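Local coordinates for protein chorismate mutase (Corynebacterium glutamicum, PDB 5HUB) that probably catalyses the pericyclic rearrangement of chorismate to prephenate in the shikimate pathway, as a dimeric, all-helical enzyme of the type II chorismate mutase family, at residues 60-65 with 76-81. Residues are numbered along the deposited sequence; the frame is centred on the assembly and turned at random.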
loop_
_atom_site.group_PDB
_atom_site.type_symbol
_atom_site.label_atom_id
_atom_site.label_comp_id
_atom_site.label_asym_id
_atom_site.label_seq_id
_atom_site.Cartn_x
_atom_site.Cartn_y
_atom_site.Cartn_z
ATOM N N VAL A 60 5.814 15.821 2.150
ATOM C CA VAL A 60 4.794 16.161 3.126
ATOM C C VAL A 60 3.404 16.148 2.545
ATOM O O VAL A 60 2.459 15.662 3.193
ATOM C CB VAL A 60 5.131 17.513 3.795
ATOM C CG1 VAL A 60 3.940 17.966 4.650
ATOM C CG2 VAL A 60 6.392 17.345 4.630
ATOM N N ALA A 61 3.215 16.645 1.328
ATOM C CA ALA A 61 1.905 16.586 0.688
ATOM C C ALA A 61 1.428 15.129 0.555
ATOM O O ALA A 61 0.236 14.860 0.688
ATOM C CB ALA A 61 1.994 17.193 -0.696
ATOM N N ILE A 62 2.318 14.250 0.164
ATOM C CA ILE A 62 1.975 12.845 -0.044
ATOM C C ILE A 62 1.571 12.251 1.317
ATOM O O ILE A 62 0.550 11.550 1.426
ATOM C CB ILE A 62 3.144 12.066 -0.687
ATOM C CG1 ILE A 62 3.353 12.604 -2.123
ATOM C CG2 ILE A 62 2.848 10.538 -0.628
ATOM C CD1 ILE A 62 4.595 12.082 -2.781
ATOM N N ILE A 63 2.350 12.473 2.343
ATOM C CA ILE A 63 2.055 11.973 3.688
ATOM C C ILE A 63 0.697 12.477 4.139
ATOM O O ILE A 63 -0.141 11.741 4.634
ATOM C CB ILE A 63 3.203 12.326 4.673
ATOM C CG1 ILE A 63 4.458 11.551 4.303
ATOM C CG2 ILE A 63 2.768 12.133 6.107
ATOM C CD1 ILE A 63 5.763 12.106 4.884
ATOM N N ASN A 64 0.427 13.751 3.920
ATOM C CA ASN A 64 -0.820 14.392 4.298
ATOM C C ASN A 64 -1.979 13.809 3.518
ATOM O O ASN A 64 -3.065 13.603 4.055
ATOM C CB ASN A 64 -0.799 15.913 4.094
ATOM C CG ASN A 64 0.075 16.645 5.106
ATOM O OD1 ASN A 64 0.429 16.109 6.157
ATOM N ND2 ASN A 64 0.384 17.891 4.813
ATOM N N GLN A 65 -1.794 13.605 2.226
ATOM C CA GLN A 65 -2.834 12.987 1.437
ATOM C C GLN A 65 -3.186 11.597 1.986
ATOM O O GLN A 65 -4.365 11.253 2.108
ATOM C CB GLN A 65 -2.396 12.839 -0.019
ATOM C CG GLN A 65 -3.384 12.017 -0.880
ATOM C CD GLN A 65 -2.884 11.807 -2.276
ATOM O OE1 GLN A 65 -1.725 12.072 -2.566
ATOM N NE2 GLN A 65 -3.743 11.339 -3.160
ATOM N N ALA A 76 2.462 6.073 7.663
ATOM C CA ALA A 76 3.331 4.949 7.581
ATOM C C ALA A 76 3.317 4.318 6.169
ATOM O O ALA A 76 4.351 3.910 5.654
ATOM C CB ALA A 76 2.881 3.905 8.603
ATOM N N LEU A 77 2.146 4.225 5.575
ATOM C CA LEU A 77 2.057 3.688 4.250
ATOM C C LEU A 77 2.831 4.587 3.231
ATOM O O LEU A 77 3.593 4.097 2.395
ATOM C CB LEU A 77 0.587 3.532 3.833
ATOM C CG LEU A 77 0.321 3.151 2.361
ATOM C CD1 LEU A 77 1.019 1.844 2.010
ATOM C CD2 LEU A 77 -1.174 3.036 2.107
ATOM N N ALA A 78 2.590 5.901 3.293
ATOM C CA ALA A 78 3.337 6.841 2.473
ATOM C C ALA A 78 4.873 6.676 2.666
ATOM O O ALA A 78 5.627 6.684 1.698
ATOM C CB ALA A 78 2.918 8.293 2.794
ATOM N N GLY A 79 5.293 6.487 3.926
ATOM C CA GLY A 79 6.696 6.286 4.269
ATOM C C GLY A 79 7.335 5.083 3.607
ATOM O O GLY A 79 8.422 5.124 3.085
ATOM N N ILE A 80 6.580 3.978 3.554
ATOM C CA ILE A 80 7.026 2.840 2.796
ATOM C C ILE A 80 7.260 3.164 1.322
ATOM O O ILE A 80 8.285 2.798 0.738
ATOM C CB ILE A 80 6.013 1.644 2.941
ATOM C CG1 ILE A 80 6.111 1.098 4.350
ATOM C CG2 ILE A 80 6.373 0.535 1.972
ATOM C CD1 ILE A 80 4.983 0.086 4.678
ATOM N N LEU A 81 6.279 3.789 0.710
ATOM C CA LEU A 81 6.333 4.056 -0.715
ATOM C C LEU A 81 7.520 5.008 -1.013
ATOM O O LEU A 81 8.224 4.857 -1.986
ATOM C CB LEU A 81 5.032 4.641 -1.188
ATOM C CG LEU A 81 3.824 3.731 -1.060
ATOM C CD1 LEU A 81 2.565 4.443 -1.518
ATOM C CD2 LEU A 81 4.042 2.416 -1.764
#
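In the all-helical chorismate mutase type II fold, helix 74-84 packs across helix 49-70 after a short connection, and this helix-helix contact is made by one small residue, Ala78, set against two isoleucines, Ile62 and Ile63. The methyl of Ala78 points at the opposing helix and makes all the close approaches from its side. Its CB lies 3.9 Å from CA of Ile63, so it meets the backbone as well as the side chains. Alanine suits this place because a single methyl lets the backbones come close: CA of Ile63 and CA of Ala78 are 5.4 Å apart. The two isoleucines offer different branches. Ile63 brings its CG1 methylene, 3.9 Å from CB of Ala78, whereas Ile62 reaches the same methyl with its branch methyl CG2, 4.1 Å from CB of Ala78. In Ile62 that CG2 stands anti to the backbone N, while CG1 (chi1 -67°) lies beside the backbone N. Branching at CB suits Ile62 because it holds the CG2 methyl close to the helix surface, where it meets Ala78; Ile62 also touches Arg35 of helix 11-42. One turn on, the larger Leu81 also faces helix 49-70, where it packs on Phe66, and it reaches Val32 and Arg35 of helix 11-42. Leu77 covers Phe66 and Ile70 and meets Leu77 of the second subunit, tying this corner to the dimer interface. With 107 Å² buried and only aliphatic carbon in close approach, the contact rests on van der Waals fit: the buried methyl of Ala78 is shielded, the isoleucines stay partly exposed, and the contribution is modest, its closeness depending on the small size of Ala78.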